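Possible prolidase (Bifidobacterium longum NCC2705, PDB 2P9B) is probably a hydrolase of the amidohydrolase family, acting on carbon-nitrogen bonds other than peptide bonds, with its substrate not established. Local coordinates at residues A[295-300]-A[349-354]; A[72-77]-A[381-386]. All coordinates share one frame; numbering follows the deposited sequence.

Contact 1. Residues A[295-300]-A[349-354]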
ATOM      1  N   LEU A 295       5.487  -5.177  -7.452  1.00 12.46           N
ATOM      2  CA  LEU A 295       5.912  -6.344  -8.214  1.00 12.81           C
ATOM      3  C   LEU A 295       4.762  -7.317  -8.444  1.00 12.80           C
ATOM      4  O   LEU A 295       4.707  -7.989  -9.471  1.00 12.33           O
ATOM      5  CB  LEU A 295       7.062  -7.058  -7.502  1.00 13.73           C
ATOM      6  CG  LEU A 295       8.324  -6.204  -7.321  1.00 14.97           C
ATOM      7  CD1 LEU A 295       9.410  -7.031  -6.656  1.00 17.07           C
ATOM      8  CD2 LEU A 295       8.799  -5.694  -8.673  1.00 15.22           C
ATOM      9  N   SER A 296       3.845  -7.388  -7.487  1.00 12.70           N
ATOM     10  CA  SER A 296       2.686  -8.269  -7.601  1.00 12.55           C
ATOM     11  C   SER A 296       1.848  -7.996  -8.847  1.00 11.95           C
ATOM     12  O   SER A 296       1.165  -8.890  -9.353  1.00 13.86           O
ATOM     13  CB  SER A 296       1.782  -8.119  -6.374  1.00 10.75           C
ATOM     14  OG  SER A 296       2.379  -8.651  -5.216  1.00 14.46           O
ATOM     15  N   ALA A 297       1.885  -6.761  -9.340  1.00 12.65           N
ATOM     16  CA  ALA A 297       1.088  -6.408 -10.506  1.00 14.08           C
ATOM     17  C   ALA A 297       1.743  -6.739 -11.842  1.00 14.80           C
ATOM     18  O   ALA A 297       1.056  -7.026 -12.816  1.00 17.92           O
ATOM     19  CB  ALA A 297       0.722  -4.925 -10.461  1.00 15.24           C
ATOM     20  N   GLY A 298       3.069  -6.721 -11.890  1.00 16.12           N
ATOM     21  CA  GLY A 298       3.736  -6.999 -13.149  1.00 17.02           C
ATOM     22  C   GLY A 298       4.135  -8.437 -13.412  1.00 18.24           C
ATOM     23  O   GLY A 298       3.972  -8.938 -14.529  1.00 18.19           O
ATOM     24  N   LEU A 299       4.643  -9.111 -12.387  1.00 17.54           N
ATOM     25  CA  LEU A 299       5.105 -10.486 -12.534  1.00 18.60           C
ATOM     26  C   LEU A 299       4.118 -11.506 -13.092  1.00 19.47           C
ATOM     27  O   LEU A 299       4.513 -12.383 -13.857  1.00 19.75           O
ATOM     28  CB  LEU A 299       5.679 -10.988 -11.210  1.00 18.11           C
ATOM     29  CG  LEU A 299       7.062 -10.416 -10.889  1.00 18.86           C
ATOM     30  CD1 LEU A 299       7.473 -10.794  -9.473  1.00 19.71           C
ATOM     31  CD2 LEU A 299       8.072 -10.949 -11.906  1.00 20.34           C
ATOM     32  N   PRO A 300       2.834 -11.427 -12.708  1.00 19.97           N
ATOM     33  CA  PRO A 300       1.872 -12.399 -13.238  1.00 21.00           C
ATOM     34  C   PRO A 300       1.840 -12.431 -14.764  1.00 21.79           C
ATOM     35  O   PRO A 300       1.729 -13.497 -15.372  1.00 21.80           O
ATOM     36  CB  PRO A 300       0.547 -11.927 -12.647  1.00 21.12           C
ATOM     37  CG  PRO A 300       0.967 -11.360 -11.325  1.00 21.14           C
ATOM     38  CD  PRO A 300       2.205 -10.572 -11.683  1.00 20.54           C
ATOM     39  N   THR A 349      -6.877  -8.520 -12.379  1.00 30.70           N
ATOM     40  CA  THR A 349      -7.289  -9.913 -12.485  1.00 30.58           C
ATOM     41  C   THR A 349      -6.415 -10.869 -11.676  1.00 28.36           C
ATOM     42  O   THR A 349      -6.927 -11.771 -11.019  1.00 29.79           O
ATOM     43  CB  THR A 349      -7.291 -10.383 -13.957  1.00 32.75           C
ATOM     44  OG1 THR A 349      -8.183  -9.562 -14.722  1.00 34.19           O
ATOM     45  CG2 THR A 349      -7.740 -11.835 -14.050  1.00 34.67           C
ATOM     46  N   PHE A 350      -5.101 -10.669 -11.714  1.00 25.11           N
ATOM     47  CA  PHE A 350      -4.195 -11.553 -10.990  1.00 21.33           C
ATOM     48  C   PHE A 350      -3.562 -10.976  -9.725  1.00 17.67           C
ATOM     49  O   PHE A 350      -2.502 -11.427  -9.295  1.00 15.77           O
ATOM     50  CB  PHE A 350      -3.112 -12.066 -11.941  1.00 24.28           C
ATOM     51  CG  PHE A 350      -3.648 -12.928 -13.051  1.00 27.44           C
ATOM     52  CD1 PHE A 350      -4.140 -14.202 -12.784  1.00 28.64           C
ATOM     53  CD2 PHE A 350      -3.704 -12.449 -14.356  1.00 29.27           C
ATOM     54  CE1 PHE A 350      -4.683 -14.990 -13.800  1.00 30.46           C
ATOM     55  CE2 PHE A 350      -4.246 -13.229 -15.382  1.00 30.75           C
ATOM     56  CZ  PHE A 350      -4.737 -14.500 -15.100  1.00 30.93           C
ATOM     57  N   VAL A 351      -4.211  -9.979  -9.134  1.00 15.83           N
ATOM     58  CA  VAL A 351      -3.718  -9.386  -7.889  1.00 15.06           C
ATOM     59  C   VAL A 351      -4.875  -9.382  -6.895  1.00 13.28           C
ATOM     60  O   VAL A 351      -5.654  -8.433  -6.825  1.00 13.49           O
ATOM     61  CB  VAL A 351      -3.222  -7.940  -8.075  1.00 15.22           C
ATOM     62  CG1 VAL A 351      -2.579  -7.449  -6.778  1.00 14.68           C
ATOM     63  CG2 VAL A 351      -2.229  -7.861  -9.229  1.00 15.76           C
ATOM     64  N   PRO A 352      -5.002 -10.457  -6.112  1.00 13.06           N
ATOM     65  CA  PRO A 352      -6.079 -10.564  -5.127  1.00 12.77           C
ATOM     66  C   PRO A 352      -6.055  -9.447  -4.095  1.00 12.46           C
ATOM     67  O   PRO A 352      -4.985  -8.969  -3.712  1.00 13.79           O
ATOM     68  CB  PRO A 352      -5.830 -11.930  -4.499  1.00 14.24           C
ATOM     69  CG  PRO A 352      -5.217 -12.712  -5.629  1.00 13.73           C
ATOM     70  CD  PRO A 352      -4.237 -11.715  -6.190  1.00 13.21           C
ATOM     71  N   GLN A 353      -7.238  -9.046  -3.649  1.00 11.83           N
ATOM     72  CA  GLN A 353      -7.368  -7.992  -2.645  1.00 11.38           C
ATOM     73  C   GLN A 353      -6.734  -8.445  -1.333  1.00 12.72           C
ATOM     74  O   GLN A 353      -6.293  -7.626  -0.532  1.00 13.32           O
ATOM     75  CB  GLN A 353      -8.848  -7.679  -2.387  1.00 11.25           C
ATOM     76  CG  GLN A 353      -9.600  -7.087  -3.579  1.00 11.09           C
ATOM     77  CD  GLN A 353      -9.273  -5.623  -3.815  1.00 11.17           C
ATOM     78  OE1 GLN A 353      -8.454  -5.032  -3.104  1.00 13.95           O
ATOM     79  NE2 GLN A 353      -9.918  -5.028  -4.818  1.00 11.31           N
ATOM     80  N   TYR A 354      -6.685  -9.756  -1.127  1.00 11.65           N
ATOM     81  CA  TYR A 354      -6.140 -10.314   0.106  1.00 11.42           C
ATOM     82  C   TYR A 354      -4.686 -10.775   0.031  1.00 11.18           C
ATOM     83  O   TYR A 354      -4.172 -11.345   0.994  1.00 12.98           O
ATOM     84  CB  TYR A 354      -7.010 -11.492   0.550  1.00 12.30           C
ATOM     85  CG  TYR A 354      -7.179 -12.549  -0.529  1.00 12.83           C
ATOM     86  CD1 TYR A 354      -6.126 -13.404  -0.873  1.00 13.09           C
ATOM     87  CD2 TYR A 354      -8.378 -12.670  -1.226  1.00 13.72           C
ATOM     88  CE1 TYR A 354      -6.268 -14.354  -1.887  1.00 14.96           C
ATOM     89  CE2 TYR A 354      -8.530 -13.615  -2.242  1.00 13.47           C
ATOM     90  CZ  TYR A 354      -7.473 -14.451  -2.568  1.00 15.43           C
ATOM     91  OH  TYR A 354      -7.614 -15.372  -3.585  1.00 16.73           O
TER
HETATM   92  O   HOH W   1       0.069 -11.195  -8.173  1.00 15.12           O
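V351 leans from the loop onto helix 295-303 at S296 and A297, and its branches divide the work. CB carries two methyls: CG1 lies by the S296 side chain, CG2 by S296 O and the A297 backbone. CG1, set anti to the backbone N (chi1 -174°), comes to 4.4 Å from S296 CB. CG2, on the other branch, reaches further between the two residues: V351 CG2 is 3.5 Å from S296 O and 3.8 Å from A297 CA. A beta-branched residue suits this place because it spreads two methyls over a short, small-residue surface. The hydroxyl of S296 is engaged by E359 of helix 356-367.

One turn on, P300 and F350 run alongside each other with their ends pointing opposite ways, P300 CB meeting F350 CB at 3.7 Å; the proline CB lies obliquely to the ring of F350, while CG2 of T349 sits over the centre of one ring face. P300 has no N-H to offer the preceding turn, and the helix kinks there. S296 O instead takes a hydrogen bond from a water at 2.8 Å, and the same water donates to F350 O, also at 2.8 Å, bridging helix and loop. A297 touches D345, which with H77 and H79 forms a possible vacant metal site, so this joint between a helix and a connecting loop is consistent with the active-site end of an amidohydrolase TIM barrel.

Contact 2. Residues A[72-77]-A[381-386]; sequences GLINAH and VNASIL
I74 and N382 pack strand 68-78 against helix 371-385, an arrangement consistent with the inner strand and outer helix layers of the TIM barrel expected for an amidohydrolase. The short axes of 73-75 and 381-385 pass 8.6 Å apart at 45°, and the backbones come nearest where I74 CA stands 6.3 Å from N382 CA. The two side chains lie flank to flank, each extending past the other toward the opposing backbone, with I74 CG2 lying 3.7 Å from N382 CB.

Isoleucine suits the strand because its branches serve two parts of the helix at once. With CG1 beside the backbone N and anti to the carbonyl carbon (chi1 -62°), the extended arm runs toward A383, bringing I74 CD1 to 3.9 Å from A383 CB. The shorter branch points toward the helix end instead: I74 CG2 meets L386 CD1 at 3.6 Å. L386 is forked too, and its other methyl, CD2, lies 4.1 Å from A76 CB. The small alanines leave room for the methyls of I74 and L386.

The amide end of N382 fills the space alongside the strand, between the I74 backbone and A76. A glycine here would probably leave a gap beside CB and CG2 of I74 and next to A76 CB.

On the other side of the strand N75 turns away, its ND2 held by T356 and T344. Its OD1 closes an Asx turn, accepting from H77 N at 3.0 Å with an N-H...O angle of 163°.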
ATOM      1  N   GLY A  72      -0.148  -3.623  11.932  1.00  9.49           N
ATOM      2  CA  GLY A  72      -0.976  -4.050  10.816  1.00 10.01           C
ATOM      3  C   GLY A  72      -0.255  -3.783   9.508  1.00 10.08           C
ATOM      4  O   GLY A  72       0.545  -2.845   9.413  1.00 11.17           O
ATOM      5  N   LEU A  73      -0.508  -4.609   8.494  1.00  9.42           N
ATOM      6  CA  LEU A  73       0.132  -4.380   7.201  1.00  9.82           C
ATOM      7  C   LEU A  73      -0.488  -3.147   6.561  1.00 10.93           C
ATOM      8  O   LEU A  73      -1.601  -2.762   6.891  1.00 11.79           O
ATOM      9  CB  LEU A  73      -0.058  -5.586   6.269  1.00 10.44           C
ATOM     10  CG  LEU A  73       0.663  -6.885   6.651  1.00 10.50           C
ATOM     11  CD1 LEU A  73       0.292  -7.992   5.673  1.00 11.47           C
ATOM     12  CD2 LEU A  73       2.177  -6.644   6.637  1.00 12.17           C
ATOM     13  N   ILE A  74       0.256  -2.520   5.658  1.00  9.48           N
ATOM     14  CA  ILE A  74      -0.227  -1.342   4.946  1.00  9.25           C
ATOM     15  C   ILE A  74      -0.004  -1.603   3.466  1.00 10.18           C
ATOM     16  O   ILE A  74       1.052  -2.104   3.080  1.00 10.47           O
ATOM     17  CB  ILE A  74       0.563  -0.072   5.374  1.00  8.36           C
ATOM     18  CG1 ILE A  74       0.337   0.183   6.868  1.00  9.17           C
ATOM     19  CG2 ILE A  74       0.122   1.133   4.541  1.00  9.50           C
ATOM     20  CD1 ILE A  74       1.066   1.398   7.421  1.00 10.28           C
ATOM     21  N   ASN A  75      -1.001  -1.292   2.640  1.00 10.31           N
ATOM     22  CA  ASN A  75      -0.866  -1.480   1.196  1.00  9.03           C
ATOM     23  C   ASN A  75      -0.985  -0.099   0.563  1.00  9.60           C
ATOM     24  O   ASN A  75      -2.046   0.515   0.595  1.00 10.55           O
ATOM     25  CB  ASN A  75      -1.959  -2.405   0.651  1.00  8.39           C
ATOM     26  CG  ASN A  75      -1.689  -2.828  -0.785  1.00  8.24           C
ATOM     27  OD1 ASN A  75      -1.214  -2.032  -1.591  1.00 10.73           O
ATOM     28  ND2 ASN A  75      -1.988  -4.083  -1.104  1.00  9.59           N
ATOM     29  N   ALA A  76       0.111   0.395  -0.006  1.00  9.81           N
ATOM     30  CA  ALA A  76       0.119   1.736  -0.591  1.00  9.82           C
ATOM     31  C   ALA A  76      -0.440   1.871  -1.997  1.00 10.25           C
ATOM     32  O   ALA A  76      -0.419   2.962  -2.571  1.00 11.20           O
ATOM     33  CB  ALA A  76       1.539   2.300  -0.553  1.00 10.76           C
ATOM     34  N   HIS A  77      -0.945   0.783  -2.564  1.00 10.53           N
ATOM     35  CA  HIS A  77      -1.482   0.865  -3.915  1.00 12.18           C
ATOM     36  C   HIS A  77      -2.619  -0.131  -4.111  1.00 10.71           C
ATOM     37  O   HIS A  77      -2.387  -1.300  -4.402  1.00 12.99           O
ATOM     38  CB  HIS A  77      -0.359   0.613  -4.927  1.00 12.59           C
ATOM     39  CG  HIS A  77      -0.738   0.925  -6.340  1.00 15.94           C
ATOM     40  ND1 HIS A  77       0.193   1.219  -7.313  1.00 20.01           N
ATOM     41  CD2 HIS A  77      -1.948   0.990  -6.946  1.00 14.52           C
ATOM     42  CE1 HIS A  77      -0.427   1.453  -8.455  1.00 18.04           C
ATOM     43  NE2 HIS A  77      -1.726   1.320  -8.261  1.00 18.15           N
ATOM     44  N   VAL A 381       7.882   1.940   7.082  1.00 11.46           N
ATOM     45  CA  VAL A 381       8.193   2.735   5.898  1.00 10.62           C
ATOM     46  C   VAL A 381       6.923   3.168   5.168  1.00 11.13           C
ATOM     47  O   VAL A 381       6.784   4.340   4.828  1.00 10.68           O
ATOM     48  CB  VAL A 381       9.130   1.986   4.911  1.00  9.72           C
ATOM     49  CG1 VAL A 381       9.481   2.903   3.747  1.00 10.45           C
ATOM     50  CG2 VAL A 381      10.401   1.531   5.629  1.00 11.78           C
ATOM     51  N   ASN A 382       6.001   2.236   4.934  1.00 10.66           N
ATOM     52  CA  ASN A 382       4.733   2.561   4.271  1.00 10.71           C
ATOM     53  C   ASN A 382       4.017   3.676   5.049  1.00 11.14           C
ATOM     54  O   ASN A 382       3.452   4.591   4.453  1.00 11.47           O
ATOM     55  CB  ASN A 382       3.813   1.325   4.209  1.00 11.19           C
ATOM     56  CG  ASN A 382       3.791   0.645   2.830  1.00 10.58           C
ATOM     57  OD1 ASN A 382       3.120  -0.385   2.646  1.00 13.42           O
ATOM     58  ND2 ASN A 382       4.502   1.213   1.868  1.00  9.54           N
ATOM     59  N   ALA A 383       4.039   3.592   6.378  1.00 10.41           N
ATOM     60  CA  ALA A 383       3.384   4.598   7.210  1.00  9.59           C
ATOM     61  C   ALA A 383       3.990   5.975   6.959  1.00 10.38           C
ATOM     62  O   ALA A 383       3.266   6.956   6.802  1.00 12.01           O
ATOM     63  CB  ALA A 383       3.503   4.227   8.692  1.00 10.36           C
ATOM     64  N   SER A 384       5.318   6.047   6.917  1.00 11.18           N
ATOM     65  CA  SER A 384       5.986   7.322   6.671  1.00 11.51           C
ATOM     66  C   SER A 384       5.663   7.814   5.266  1.00 11.55           C
ATOM     67  O   SER A 384       5.356   8.985   5.058  1.00 12.96           O
ATOM     68  CB  SER A 384       7.506   7.180   6.820  1.00 12.28           C
ATOM     69  OG  SER A 384       7.861   6.881   8.157  1.00 15.75           O
ATOM     70  N   ILE A 385       5.723   6.909   4.299  1.00 11.35           N
ATOM     71  CA  ILE A 385       5.443   7.273   2.922  1.00 10.71           C
ATOM     72  C   ILE A 385       4.039   7.850   2.769  1.00 11.73           C
ATOM     73  O   ILE A 385       3.854   8.852   2.084  1.00 12.97           O
ATOM     74  CB  ILE A 385       5.607   6.055   1.986  1.00 11.62           C
ATOM     75  CG1 ILE A 385       7.078   5.628   1.961  1.00 11.41           C
ATOM     76  CG2 ILE A 385       5.119   6.396   0.586  1.00 13.66           C
ATOM     77  CD1 ILE A 385       7.336   4.355   1.189  1.00 11.74           C
ATOM     78  N   LEU A 386       3.061   7.236   3.427  1.00 11.68           N
ATOM     79  CA  LEU A 386       1.675   7.701   3.337  1.00 11.71           C
ATOM     80  C   LEU A 386       1.361   8.867   4.267  1.00 12.20           C
ATOM     81  O   LEU A 386       0.229   9.369   4.285  1.00 13.33           O
ATOM     82  CB  LEU A 386       0.710   6.549   3.621  1.00 11.32           C
ATOM     83  CG  LEU A 386       0.791   5.363   2.657  1.00 10.99           C
ATOM     84  CD1 LEU A 386      -0.310   4.370   2.985  1.00 10.25           C
ATOM     85  CD2 LEU A 386       0.645   5.847   1.227  1.00 13.55           C
TER

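Both contacts are buried, but contact 2 lies deeper, its centre about 5 Å from the centre of the chain against about 13 Å for contact 1; their own centres are about 17 Å apart. They share no helix or strand: contact 1 sets a helix against a connecting loop, contact 2 a strand against a helix. Their chemistry follows. The joint with the loop buries less surface and is bridged in part by a water between two carbonyl oxygens, whereas the strand-helix joint relies chiefly on aliphatic branches packed against one another. The two approach a common region: segment 72-77, with H77 at its end, and segment 295-300 both border the same possible metal site.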